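Local coordinates for kinetochore protein mis18 (Schizosaccharomyces pombe, PDB 5J6P) that ensures mitotic spindle integrity as part of the CENP-A recruiting complex, maintaining kinetochore factors and keeping central-core centromeric histones deacetylated, at residues A[22-27]-A[31-36]; A[46-51]-A[57-62]; A[72-77]-A[82-87]; A[11-16]-A[94-99]; A[41-46]-A[65-70]. All blocks are in the same frame, centred on the assembly; numbering follows the deposited sequence.

Contact 1: A[22-27]-A[31-36]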
# COMPACT_ATOMS: atom_id res chain seq x y z
N TRP A 22 4.35 13.73 -5.63
CA TRP A 22 5.08 14.54 -4.65
C TRP A 22 5.32 15.96 -5.16
O TRP A 22 5.33 16.22 -6.37
CB TRP A 22 6.39 13.85 -4.31
CG TRP A 22 7.28 14.49 -3.34
CD1 TRP A 22 8.15 15.51 -3.58
CD2 TRP A 22 7.52 14.05 -2.00
NE1 TRP A 22 8.89 15.77 -2.45
CE2 TRP A 22 8.53 14.89 -1.47
CE3 TRP A 22 6.99 13.03 -1.18
CZ2 TRP A 22 9.00 14.77 -0.14
CZ3 TRP A 22 7.45 12.90 0.15
CH2 TRP A 22 8.46 13.76 0.65
N VAL A 23 5.43 16.86 -4.18
CA VAL A 23 5.54 18.30 -4.40
C VAL A 23 6.70 18.84 -3.60
O VAL A 23 7.68 19.31 -4.18
CB VAL A 23 4.25 19.03 -3.95
CG1 VAL A 23 4.45 20.55 -3.98
CG2 VAL A 23 3.07 18.61 -4.81
N ILE A 24 6.59 18.75 -2.28
CA ILE A 24 7.58 19.31 -1.35
C ILE A 24 7.33 18.64 -0.01
O ILE A 24 6.32 17.96 0.12
CB ILE A 24 7.37 20.83 -1.23
CG1 ILE A 24 8.41 21.52 -0.31
CG2 ILE A 24 5.95 21.11 -0.73
CD1 ILE A 24 9.87 21.28 -0.66
N SER A 25 8.24 18.80 0.97
CA SER A 25 7.98 18.46 2.38
C SER A 25 8.82 19.25 3.40
O SER A 25 9.84 19.82 3.04
CB SER A 25 8.21 16.98 2.57
OG SER A 25 9.57 16.69 2.40
N HIS A 26 8.41 19.21 4.67
CA HIS A 26 8.91 20.12 5.73
C HIS A 26 9.27 19.43 7.03
O HIS A 26 8.40 19.06 7.84
CB HIS A 26 7.86 21.19 6.09
CG HIS A 26 7.28 21.88 4.90
ND1 HIS A 26 7.62 23.16 4.55
CD2 HIS A 26 6.38 21.45 3.98
CE1 HIS A 26 6.96 23.50 3.45
NE2 HIS A 26 6.20 22.48 3.09
N ARG A 27 10.55 19.34 7.29
CA ARG A 27 11.02 18.58 8.44
C ARG A 27 10.53 19.19 9.75
O ARG A 27 10.23 18.47 10.71
CB ARG A 27 12.55 18.47 8.43
CG ARG A 27 13.12 17.75 7.21
CD ARG A 27 14.64 17.58 7.29
NE ARG A 27 15.04 16.25 6.82
CZ ARG A 27 16.29 15.86 6.53
NH1 ARG A 27 17.33 16.70 6.62
NH2 ARG A 27 16.49 14.61 6.12
N SER A 31 5.88 16.89 8.24
CA SER A 31 4.80 16.83 7.23
C SER A 31 5.35 16.63 5.82
O SER A 31 6.55 16.83 5.60
CB SER A 31 4.00 18.15 7.21
OG SER A 31 4.43 19.04 6.18
N PHE A 32 4.49 16.27 4.87
CA PHE A 32 4.87 16.23 3.43
C PHE A 32 3.66 16.47 2.55
O PHE A 32 2.54 16.33 2.98
CB PHE A 32 5.57 14.91 3.05
CG PHE A 32 4.67 13.70 3.09
CD1 PHE A 32 4.50 12.97 4.28
CD2 PHE A 32 3.98 13.31 1.96
CE1 PHE A 32 3.66 11.87 4.32
CE2 PHE A 32 3.11 12.21 2.01
CZ PHE A 32 2.96 11.49 3.19
N THR A 33 3.86 16.81 1.30
CA THR A 33 2.79 17.46 0.56
C THR A 33 2.71 16.90 -0.85
O THR A 33 3.74 16.72 -1.49
CB THR A 33 2.97 19.01 0.60
OG1 THR A 33 3.13 19.48 1.97
CG2 THR A 33 1.80 19.72 -0.09
N LEU A 34 1.49 16.64 -1.31
CA LEU A 34 1.21 15.91 -2.52
C LEU A 34 0.17 16.67 -3.29
O LEU A 34 -0.71 17.25 -2.70
CB LEU A 34 0.62 14.51 -2.18
CG LEU A 34 1.39 13.17 -2.09
CD1 LEU A 34 2.63 13.22 -1.21
CD2 LEU A 34 0.45 12.06 -1.60
N SER A 35 0.25 16.58 -4.61
CA SER A 35 -0.64 17.26 -5.52
C SER A 35 -1.81 16.40 -5.90
O SER A 35 -2.71 16.85 -6.65
CB SER A 35 0.14 17.60 -6.80
OG SER A 35 0.54 16.42 -7.49
N ASP A 36 -1.78 15.14 -5.47
CA ASP A 36 -2.93 14.27 -5.69
C ASP A 36 -3.04 13.19 -4.64
O ASP A 36 -2.03 12.79 -4.03
CB ASP A 36 -2.92 13.64 -7.11
CG ASP A 36 -4.33 13.32 -7.62
OD1 ASP A 36 -5.30 13.51 -6.85
OD2 ASP A 36 -4.49 12.90 -8.78
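Strands 22-26 and 31-34 form an antiparallel hairpin, their axes 4.7 Å apart at closest approach and their directions differing by 166°, with pairs W22-L34, I24-T33, S25-F32 and H26-S31. V23 and I24 both face T33, a classic beta bulge that shifts the register by one residue. T33 N donates to I24 O at 3.0 Å, and H26 N to S31 O at 3.2 Å; the bonds V23 N to T33 O and S31 N to H26 O are weak. On the face carrying W22 and F32, the indole, with CG anti to the backbone N (chi1 -180°), reaches across the bulge so that CH2 rests 3.9 Å from F32 CB. The two six-membered rings are almost parallel, at 5°, but slid apart with centroids 5.8 Å from each other, so they barely overlap. The other face pairs I24 and T33 side by side, CG2 of I24 lying 3.9 Å from T33 CB. V23, in the bulge itself, packs its CG2 3.7 Å from S35 CB. Strand 22-26 is an edge strand of its sheet within the chain; strand 31-34 bonds onward to 88-91 through F32-F90 and L34-Y88, while I24 and H26 pack on I84 and the F32 ring meets F7.

Contact 2: A[46-51]-A[57-62]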
# COMPACT_ATOMS: atom_id res chain seq x y z
N ASP A 46 -15.19 20.70 6.96
CA ASP A 46 -15.61 22.11 6.60
C ASP A 46 -15.31 23.25 7.63
O ASP A 46 -15.51 24.40 7.30
CB ASP A 46 -17.07 22.20 6.07
CG ASP A 46 -17.99 21.11 6.61
OD1 ASP A 46 -18.06 20.96 7.86
OD2 ASP A 46 -18.63 20.41 5.78
N THR A 47 -14.87 22.93 8.84
CA THR A 47 -14.16 23.88 9.68
C THR A 47 -12.85 24.34 9.01
O THR A 47 -12.15 23.54 8.38
CB THR A 47 -13.75 23.24 11.03
OG1 THR A 47 -14.77 22.35 11.49
CG2 THR A 47 -13.38 24.30 12.14
N PHE A 48 -12.52 25.63 9.19
CA PHE A 48 -11.33 26.30 8.63
C PHE A 48 -10.54 26.82 9.81
O PHE A 48 -11.10 27.50 10.66
CB PHE A 48 -11.74 27.52 7.82
CG PHE A 48 -12.40 27.24 6.47
CD1 PHE A 48 -11.64 26.85 5.37
CD2 PHE A 48 -13.76 27.50 6.28
CE1 PHE A 48 -12.22 26.67 4.12
CE2 PHE A 48 -14.36 27.32 5.03
CZ PHE A 48 -13.59 26.90 3.95
N LYS A 49 -9.25 26.55 9.88
CA LYS A 49 -8.49 26.80 11.13
C LYS A 49 -7.20 27.50 10.77
O LYS A 49 -6.93 27.70 9.60
CB LYS A 49 -8.22 25.50 11.91
CG LYS A 49 -9.20 24.36 11.64
CD LYS A 49 -9.33 23.36 12.79
CE LYS A 49 -8.00 22.87 13.34
NZ LYS A 49 -8.25 21.80 14.35
N ARG A 50 -6.41 27.85 11.78
CA ARG A 50 -5.24 28.70 11.61
C ARG A 50 -3.99 28.03 12.09
O ARG A 50 -3.98 27.47 13.18
CB ARG A 50 -5.40 29.98 12.44
CG ARG A 50 -6.16 31.09 11.73
CD ARG A 50 -5.44 32.42 11.82
NE ARG A 50 -5.64 33.09 13.10
CZ ARG A 50 -5.25 34.33 13.40
NH1 ARG A 50 -4.60 35.07 12.52
NH2 ARG A 50 -5.50 34.83 14.60
N SER A 51 -2.93 28.16 11.31
CA SER A 51 -1.61 27.71 11.75
C SER A 51 -1.29 28.31 13.10
O SER A 51 -1.96 29.26 13.52
CB SER A 51 -0.56 28.10 10.70
OG SER A 51 -0.97 29.28 10.01
N VAL A 57 -4.45 29.38 6.52
CA VAL A 57 -5.74 28.76 6.81
C VAL A 57 -5.89 27.38 6.12
O VAL A 57 -5.80 27.25 4.89
CB VAL A 57 -6.89 29.73 6.46
CG1 VAL A 57 -8.25 29.04 6.46
CG2 VAL A 57 -6.87 30.91 7.43
N TYR A 58 -6.17 26.38 6.95
CA TYR A 58 -6.33 25.01 6.49
C TYR A 58 -7.58 24.37 7.03
O TYR A 58 -8.08 24.70 8.10
CB TYR A 58 -5.14 24.20 6.92
CG TYR A 58 -5.07 23.93 8.41
CD1 TYR A 58 -5.76 22.86 8.97
CD2 TYR A 58 -4.29 24.71 9.24
CE1 TYR A 58 -5.68 22.59 10.31
CE2 TYR A 58 -4.21 24.44 10.59
CZ TYR A 58 -4.92 23.38 11.12
OH TYR A 58 -4.86 23.09 12.45
N SER A 59 -8.07 23.43 6.25
CA SER A 59 -9.10 22.50 6.67
C SER A 59 -8.43 21.14 6.93
O SER A 59 -7.52 20.75 6.20
CB SER A 59 -10.16 22.41 5.59
OG SER A 59 -10.93 23.59 5.59
N GLU A 60 -8.88 20.45 7.97
CA GLU A 60 -8.37 19.12 8.29
C GLU A 60 -8.70 18.04 7.25
O GLU A 60 -9.77 18.07 6.67
CB GLU A 60 -8.94 18.70 9.62
CG GLU A 60 -8.26 19.41 10.78
CD GLU A 60 -8.75 18.90 12.12
OE1 GLU A 60 -9.97 18.59 12.21
OE2 GLU A 60 -7.92 18.82 13.05
N LEU A 61 -7.74 17.12 6.99
CA LEU A 61 -7.95 15.92 6.15
C LEU A 61 -8.11 14.66 6.99
O LEU A 61 -7.22 14.35 7.82
CB LEU A 61 -6.75 15.65 5.27
CG LEU A 61 -6.54 16.33 3.94
CD1 LEU A 61 -5.27 15.75 3.31
CD2 LEU A 61 -7.76 16.12 3.07
N SER A 62 -9.18 13.90 6.72
CA SER A 62 -9.52 12.63 7.41
C SER A 62 -9.48 11.40 6.48
O SER A 62 -9.84 11.54 5.31
CB SER A 62 -10.92 12.77 7.97
OG SER A 62 -10.98 13.80 8.96
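V57 meets the neighbouring strand through its CG1 branch, 4.0 Å from F48 CB, and through its CA-H, which points at K49 O. The next residue, Y58, forms the antiparallel hydrogen-bonded pair with K49: K49 N donates to Y58 O at 2.8 Å, and Y58 N returns a bond to K49 O at 3.1 Å. With CG lodged between its own N and carbonyl carbon (chi1 71°), the Y58 ring offers a face to K49 CB, which sits 4.3 Å from the centroid and 22° off the ring normal, a CH-pi contact. S59 turns its hydroxyl to the backbone instead, OG donating to T47 O at 3.0 Å; the same OG has a weak second bond from N75 ND2 and adjoins the F48 ring. E60 then takes the end of the lysine. The K49 chain bends at chi3 (-48°), and its NZ comes 3.3 Å from E60 OE2, a salt bridge whose hydrogen bond is weak, so the ammonium is held more by charge than by direction. E60 also bonds by its backbone to E45, and L61 to I70. Strands 42-50 and 57-63 thus form a beta hairpin, with 57-63 lying between 42-50, one of the two outermost strands of the six-stranded antiparallel sheet within this chain, and 69-76, which V57 and S59 engage through N75 and V73.

Contact 3: A[72-77]-A[82-87]; sequences KVYNST and DDIRDM
A type II beta turn, I84 to M87, closes the loop that carries the chain from strand 69-76 to strand 88-91, and it docks on the end of the first strand through Y74; D86, the second central residue of the turn, has positive phi. Y74 O accepts the amide D86 N at 2.9 Å, and the neighbouring R85 CA lies 3.3 Å from the same oxygen with its C-H directed there, so one carbonyl engages two consecutive residues of the turn. Within the turn the closing bond from M87 N to I84 O is weak. The apolar side is made by I84, whose CG2 lies against CD1 of the Y74 ring; the two side chains run alongside each other, and I84 also packs on I24 and H26. At the other side V73 CG1 touches D86 CA at 3.9 Å. R85 extends its chain with CG 3.6 Å from N75 O, then bends at chi3 (-76°) to bring its guanidinium beside T77. D82 OD1 lies 3.2 Å from R85 NH2, but well out of the guanidinium plane, so charge alone links them. By contrast, R85 NE donates to T77 OG1 at 3.1 Å. A methionine in place of R85 would probably cost T77 OG1 the NE-H bond and leave D82 without this charge partner, its carboxylate freer to turn. The hydroxyl oxygen of T77 is tilted 30° from the guanidinium plane.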
# COMPACT_ATOMS: atom_id res chain seq x y z
N LYS A 72 -4.00 17.94 6.23
CA LYS A 72 -4.71 19.20 6.01
C LYS A 72 -4.55 19.74 4.62
O LYS A 72 -3.61 19.40 3.91
CB LYS A 72 -4.22 20.27 6.99
CG LYS A 72 -2.81 20.06 7.46
CD LYS A 72 -2.40 21.18 8.38
CE LYS A 72 -2.90 21.00 9.79
NZ LYS A 72 -1.90 20.25 10.58
N VAL A 73 -5.50 20.58 4.24
CA VAL A 73 -5.38 21.35 3.01
C VAL A 73 -5.29 22.79 3.40
O VAL A 73 -6.26 23.36 3.91
CB VAL A 73 -6.62 21.21 2.14
CG1 VAL A 73 -6.46 22.04 0.87
CG2 VAL A 73 -6.84 19.74 1.79
N TYR A 74 -4.14 23.41 3.13
CA TYR A 74 -4.03 24.87 3.28
C TYR A 74 -4.82 25.56 2.16
O TYR A 74 -4.52 25.37 0.98
CB TYR A 74 -2.59 25.30 3.30
CG TYR A 74 -1.92 24.82 4.57
CD1 TYR A 74 -1.39 23.56 4.67
CD2 TYR A 74 -1.89 25.61 5.68
CE1 TYR A 74 -0.78 23.14 5.83
CE2 TYR A 74 -1.32 25.18 6.86
CZ TYR A 74 -0.76 23.95 6.93
OH TYR A 74 -0.19 23.52 8.10
N ASN A 75 -5.86 26.30 2.56
CA ASN A 75 -6.76 27.00 1.64
C ASN A 75 -6.26 28.42 1.33
O ASN A 75 -6.47 28.91 0.21
CB ASN A 75 -8.18 27.10 2.21
CG ASN A 75 -8.65 25.81 2.87
OD1 ASN A 75 -9.05 24.86 2.20
ND2 ASN A 75 -8.60 25.78 4.18
N SER A 76 -5.62 29.04 2.33
CA SER A 76 -5.11 30.40 2.24
C SER A 76 -3.73 30.46 2.78
O SER A 76 -3.48 30.08 3.91
CB SER A 76 -5.94 31.40 3.05
OG SER A 76 -7.26 31.43 2.57
N THR A 77 -2.85 31.02 1.96
CA THR A 77 -1.45 31.14 2.28
C THR A 77 -0.91 32.52 1.88
O THR A 77 -1.57 33.26 1.10
CB THR A 77 -0.64 30.07 1.52
OG1 THR A 77 -1.07 30.00 0.15
CG2 THR A 77 -0.85 28.73 2.16
N ASP A 82 2.58 29.23 -1.41
CA ASP A 82 1.66 28.94 -2.53
C ASP A 82 1.82 27.55 -3.13
O ASP A 82 0.92 27.11 -3.85
CB ASP A 82 1.75 29.98 -3.64
CG ASP A 82 0.87 31.17 -3.41
OD1 ASP A 82 0.85 31.67 -2.28
OD2 ASP A 82 0.19 31.62 -4.36
N ASP A 83 2.94 26.87 -2.84
CA ASP A 83 3.14 25.43 -3.20
C ASP A 83 2.13 24.51 -2.52
O ASP A 83 1.58 23.61 -3.13
CB ASP A 83 4.49 24.94 -2.73
CG ASP A 83 5.58 25.87 -3.08
OD1 ASP A 83 5.87 25.92 -4.30
OD2 ASP A 83 6.06 26.55 -2.14
N ILE A 84 1.94 24.76 -1.23
CA ILE A 84 1.09 23.98 -0.36
C ILE A 84 -0.39 24.13 -0.71
O ILE A 84 -1.20 23.22 -0.48
CB ILE A 84 1.28 24.44 1.11
CG1 ILE A 84 2.73 24.35 1.55
CG2 ILE A 84 0.54 23.58 2.08
CD1 ILE A 84 3.48 23.19 0.94
N ARG A 85 -0.75 25.29 -1.23
CA ARG A 85 -2.13 25.72 -1.23
C ARG A 85 -2.92 24.90 -2.19
O ARG A 85 -2.47 24.70 -3.29
CB ARG A 85 -2.24 27.18 -1.64
CG ARG A 85 -3.66 27.73 -1.62
CD ARG A 85 -3.79 28.84 -2.64
NE ARG A 85 -3.17 30.05 -2.14
CZ ARG A 85 -2.88 31.13 -2.87
NH1 ARG A 85 -3.10 31.16 -4.20
NH2 ARG A 85 -2.34 32.17 -2.26
N ASP A 86 -4.11 24.49 -1.75
CA ASP A 86 -4.99 23.54 -2.43
C ASP A 86 -4.31 22.23 -2.85
O ASP A 86 -4.62 21.65 -3.93
CB ASP A 86 -5.72 24.26 -3.56
CG ASP A 86 -6.67 25.31 -3.03
OD1 ASP A 86 -6.85 25.35 -1.79
OD2 ASP A 86 -7.23 26.09 -3.84
N MET A 87 -3.42 21.77 -1.97
CA MET A 87 -2.72 20.51 -2.12
C MET A 87 -2.82 19.74 -0.81
O MET A 87 -2.99 20.34 0.27
CB MET A 87 -1.22 20.68 -2.46
CG MET A 87 -0.88 21.57 -3.63
SD MET A 87 -0.87 20.94 -5.31
CE MET A 87 -2.60 20.89 -5.82

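Contact 4: A[11-16]-A[94-99]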
# COMPACT_ATOMS: atom_id res chain seq x y z
N LYS A 11 -3.43 3.65 10.66
CA LYS A 11 -4.44 3.01 11.47
C LYS A 11 -5.14 1.90 10.71
O LYS A 11 -5.23 0.82 11.22
CB LYS A 11 -5.49 4.03 11.90
CG LYS A 11 -6.14 3.63 13.20
CD LYS A 11 -7.62 3.91 13.26
CE LYS A 11 -8.21 3.20 14.48
NZ LYS A 11 -9.07 4.10 15.29
N CYS A 12 -5.60 2.17 9.50
CA CYS A 12 -6.33 1.18 8.71
C CYS A 12 -5.55 0.65 7.50
O CYS A 12 -5.94 -0.36 6.91
CB CYS A 12 -7.68 1.75 8.26
SG CYS A 12 -7.57 2.92 6.88
N PHE A 13 -4.47 1.32 7.13
CA PHE A 13 -3.69 0.91 5.94
C PHE A 13 -4.31 1.27 4.58
O PHE A 13 -3.91 0.76 3.54
CB PHE A 13 -3.33 -0.58 5.98
CG PHE A 13 -2.29 -0.97 7.00
CD1 PHE A 13 -1.56 -0.06 7.75
CD2 PHE A 13 -2.00 -2.32 7.15
CE1 PHE A 13 -0.61 -0.48 8.65
CE2 PHE A 13 -1.04 -2.75 8.03
CZ PHE A 13 -0.35 -1.81 8.80
N GLN A 14 -5.29 2.15 4.57
CA GLN A 14 -5.77 2.64 3.32
C GLN A 14 -4.68 3.42 2.61
O GLN A 14 -4.05 4.29 3.20
CB GLN A 14 -6.99 3.54 3.50
CG GLN A 14 -7.50 4.02 2.17
CD GLN A 14 -8.81 4.75 2.25
OE1 GLN A 14 -9.12 5.49 3.22
NE2 GLN A 14 -9.59 4.60 1.19
N ILE A 15 -4.47 3.12 1.34
CA ILE A 15 -3.50 3.86 0.55
C ILE A 15 -4.13 5.18 0.17
O ILE A 15 -5.21 5.16 -0.40
CB ILE A 15 -3.08 3.12 -0.72
CG1 ILE A 15 -2.16 1.97 -0.33
CG2 ILE A 15 -2.38 4.04 -1.70
CD1 ILE A 15 -2.06 0.89 -1.39
N VAL A 16 -3.44 6.28 0.47
CA VAL A 16 -3.92 7.63 0.16
C VAL A 16 -3.20 8.29 -1.03
O VAL A 16 -3.75 9.15 -1.70
CB VAL A 16 -3.85 8.52 1.41
CG1 VAL A 16 -4.65 7.90 2.56
CG2 VAL A 16 -2.41 8.79 1.83
N LYS A 94 1.18 10.16 11.10
CA LYS A 94 -0.08 9.52 10.85
C LYS A 94 -0.08 8.71 9.58
O LYS A 94 -1.07 8.12 9.26
CB LYS A 94 -1.14 10.63 10.75
CG LYS A 94 -1.41 11.38 12.07
CD LYS A 94 -2.36 10.56 12.90
CE LYS A 94 -2.75 11.19 14.21
NZ LYS A 94 -3.79 10.32 14.82
N LEU A 95 1.02 8.70 8.84
CA LEU A 95 1.10 7.99 7.56
C LEU A 95 2.15 6.92 7.71
O LEU A 95 2.80 6.83 8.76
CB LEU A 95 1.49 8.92 6.40
CG LEU A 95 0.41 9.74 5.72
CD1 LEU A 95 -0.42 8.89 4.81
CD2 LEU A 95 -0.48 10.42 6.73
N GLN A 96 2.29 6.11 6.66
CA GLN A 96 3.28 5.05 6.58
C GLN A 96 3.76 4.94 5.15
O GLN A 96 2.99 5.15 4.22
CB GLN A 96 2.63 3.75 6.98
CG GLN A 96 3.37 2.97 8.02
CD GLN A 96 2.66 1.67 8.29
OE1 GLN A 96 2.15 1.04 7.36
NE2 GLN A 96 2.60 1.27 9.55
N ALA A 97 5.03 4.62 4.97
CA ALA A 97 5.60 4.54 3.61
C ALA A 97 6.02 3.12 3.33
O ALA A 97 6.52 2.38 4.21
CB ALA A 97 6.76 5.49 3.43
N TYR A 98 5.77 2.73 2.09
CA TYR A 98 6.23 1.48 1.61
C TYR A 98 6.97 1.79 0.32
O TYR A 98 6.33 2.19 -0.70
CB TYR A 98 5.07 0.50 1.39
CG TYR A 98 5.52 -0.69 0.59
CD1 TYR A 98 6.30 -1.71 1.19
CD2 TYR A 98 5.22 -0.79 -0.77
CE1 TYR A 98 6.77 -2.78 0.44
CE2 TYR A 98 5.67 -1.86 -1.52
CZ TYR A 98 6.45 -2.84 -0.92
OH TYR A 98 6.90 -3.86 -1.68
N GLN A 99 8.29 1.62 0.38
CA GLN A 99 9.14 1.76 -0.80
C GLN A 99 9.21 0.42 -1.48
O GLN A 99 9.60 -0.56 -0.85
CB GLN A 99 10.55 2.25 -0.48
CG GLN A 99 11.22 2.83 -1.73
CD GLN A 99 12.70 3.14 -1.58
OE1 GLN A 99 13.30 2.93 -0.52
NE2 GLN A 99 13.31 3.63 -2.67
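C12 SG, a zinc ligand just ahead of the F13 that meets Q96, is also gripped by an amide: Q14 N donates to it at 3.3 Å with an N-H...S angle of 152°. F13 lies between them with positive phi, and its ring, CG anti to the carbonyl carbon (chi1 -72°), swings toward strand 95-99. There CE1 lies 3.4 Å from Q96 OE1, the ring and amide planes being 49° apart, a contact without a hydrogen bond. Deeper in, V16 CG2 and L95 CD1 meet tip to tip at 3.6 Å, and both residues pack on F90. The strands are not direct neighbours: 5-9 runs between 15-18 and 95-99 in a three-stranded antiparallel sheet, with V16 bonded to F7 and Y98 to V6. The F13 ring also makes a cation-pi contact with R65 of the second subunit. A tight turn of this kind, with an amide bonded to a cysteine sulphur, is the mark of a zinc knuckle, here the C9/C12 half of the zinc site in the Yippee/Mis18 fold.

Contact 5: A[41-46]-A[65-70]. With ZN (zinc ion), chain D.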
# COMPACT_ATOMS: atom_id res chain seq x y z
N SER A 41 -10.22 8.27 -0.89
CA SER A 41 -9.45 7.98 0.32
C SER A 41 -9.53 9.02 1.44
O SER A 41 -9.11 8.75 2.56
CB SER A 41 -7.99 7.78 -0.01
OG SER A 41 -7.44 8.97 -0.51
N VAL A 42 -10.08 10.20 1.17
CA VAL A 42 -9.77 11.36 2.00
C VAL A 42 -10.91 12.36 1.98
O VAL A 42 -11.50 12.58 0.92
CB VAL A 42 -8.38 11.91 1.54
CG1 VAL A 42 -8.41 13.34 1.04
CG2 VAL A 42 -7.35 11.72 2.62
N ARG A 43 -11.22 12.92 3.15
CA ARG A 43 -12.33 13.87 3.36
C ARG A 43 -11.78 15.19 3.90
O ARG A 43 -10.95 15.18 4.81
CB ARG A 43 -13.30 13.30 4.41
CG ARG A 43 -14.59 14.07 4.71
CD ARG A 43 -15.28 13.65 6.02
NE ARG A 43 -15.20 12.19 6.17
CZ ARG A 43 -14.74 11.51 7.22
NH1 ARG A 43 -14.37 12.08 8.35
NH2 ARG A 43 -14.71 10.18 7.15
N VAL A 44 -12.23 16.31 3.34
CA VAL A 44 -11.85 17.65 3.82
C VAL A 44 -12.95 18.08 4.79
O VAL A 44 -14.09 18.16 4.39
CB VAL A 44 -11.82 18.66 2.67
CG1 VAL A 44 -11.32 20.01 3.15
CG2 VAL A 44 -10.92 18.18 1.53
N GLU A 45 -12.62 18.35 6.05
CA GLU A 45 -13.64 18.78 7.03
C GLU A 45 -13.93 20.28 6.84
O GLU A 45 -13.01 21.06 6.66
CB GLU A 45 -13.17 18.52 8.47
CG GLU A 45 -12.57 17.15 8.77
CD GLU A 45 -13.52 15.98 8.52
OE1 GLU A 45 -14.76 16.15 8.49
OE2 GLU A 45 -13.02 14.85 8.38
N ASP A 46 -15.19 20.70 6.96
CA ASP A 46 -15.61 22.11 6.60
C ASP A 46 -15.31 23.25 7.63
O ASP A 46 -15.51 24.40 7.30
CB ASP A 46 -17.07 22.20 6.07
CG ASP A 46 -17.99 21.11 6.61
OD1 ASP A 46 -18.06 20.96 7.86
OD2 ASP A 46 -18.63 20.41 5.78
N ARG A 65 -12.00 5.89 5.58
CA ARG A 65 -12.23 4.63 6.27
C ARG A 65 -12.14 4.69 7.80
O ARG A 65 -13.07 4.27 8.46
CB ARG A 65 -11.27 3.56 5.73
CG ARG A 65 -11.48 2.21 6.39
CD ARG A 65 -11.02 1.06 5.55
NE ARG A 65 -12.00 0.80 4.50
CZ ARG A 65 -11.72 0.78 3.20
NH1 ARG A 65 -10.45 0.97 2.72
NH2 ARG A 65 -12.73 0.55 2.36
N CYS A 66 -11.01 5.15 8.33
CA CYS A 66 -10.76 5.10 9.77
C CYS A 66 -11.03 6.43 10.47
O CYS A 66 -10.76 6.58 11.66
CB CYS A 66 -9.33 4.65 10.05
SG CYS A 66 -8.11 5.98 10.06
N ASN A 67 -11.56 7.40 9.72
CA ASN A 67 -11.87 8.73 10.32
C ASN A 67 -10.73 9.48 11.03
O ASN A 67 -10.96 10.48 11.63
CB ASN A 67 -13.05 8.63 11.28
CG ASN A 67 -14.28 8.09 10.61
OD1 ASN A 67 -14.66 8.53 9.53
ND2 ASN A 67 -14.91 7.13 11.25
N GLU A 68 -9.51 9.01 10.94
CA GLU A 68 -8.42 9.63 11.60
C GLU A 68 -8.04 10.92 10.84
O GLU A 68 -8.13 11.00 9.61
CB GLU A 68 -7.24 8.67 11.63
CG GLU A 68 -6.21 8.98 12.70
CD GLU A 68 -6.61 8.49 14.08
OE1 GLU A 68 -7.80 8.44 14.39
OE2 GLU A 68 -5.71 8.15 14.86
N VAL A 69 -7.64 11.92 11.61
CA VAL A 69 -7.14 13.14 11.07
C VAL A 69 -5.68 12.85 10.77
O VAL A 69 -4.89 12.51 11.67
CB VAL A 69 -7.36 14.33 12.03
CG1 VAL A 69 -6.66 15.58 11.53
CG2 VAL A 69 -8.84 14.63 12.15
N ILE A 70 -5.35 12.95 9.48
CA ILE A 70 -4.06 12.55 8.93
C ILE A 70 -3.35 13.68 8.21
O ILE A 70 -2.23 13.49 7.75
CB ILE A 70 -4.19 11.36 7.92
CG1 ILE A 70 -5.11 11.70 6.76
CG2 ILE A 70 -4.67 10.09 8.62
CD1 ILE A 70 -5.15 10.63 5.71
ZN ZN D . -7.41 5.31 8.13
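V42 and I70 make the packed part of this contact, CG2 of V42 lying 3.9 Å from I70 CD1, where I70 is buried and also leans on F90. The two segments do not pair directly: strand 57-63 lies between them, bonding R43 to S62 on one side and I70 to L61 on the other. The outer part is polar. R43 NH2 donates to N67 OD1 at 2.9 Å, the donor in the carbonyl plane and the C=O...N angle 159°, although guanidinium and amide planes are turned 49° apart. N67 belongs to a zinc knuckle: C66 SG binds the zinc ion at 2.2 Å, N67 follows with positive phi, and E68 N gives that sulphur a weak bond at 3.5 Å, with C9, C12 and C63 completing the site. The R43 chain runs out with CG anti to the backbone N (chi1 -175°), and the bend at chi3 turns the second terminal nitrogen, NH1, to the syn lone pair of E45 OE2 at 3.1 Å, with the oxygen tilted from the guanidinium plane. A leucine here would probably leave E45 without this charge mate and the N67 amide freer to turn. N67 itself is solvent-exposed.

Contact 4 joins segments near the two ends of the modelled chain and encloses the other four in sequence: contact 1 comes first, contact 5 then brackets contact 2, and contact 3 follows. Contacts 1, 2, 3 and 5 all reach the six-stranded antiparallel sheet, while contact 4 lies in the three-stranded one. Contacts 2 and 3 have centres about 10 Å apart and sit on neighbouring strands; contacts 2 and 5 share D46; contact 3 touches contact 1, with centres about 11 Å apart. Contacts 3 and 4 are about 22 Å apart at their centres. Contacts 4 and 5, linked by the K94-E68 salt bridge, each supply a cysteine, so the zinc ion ties the two sheets together.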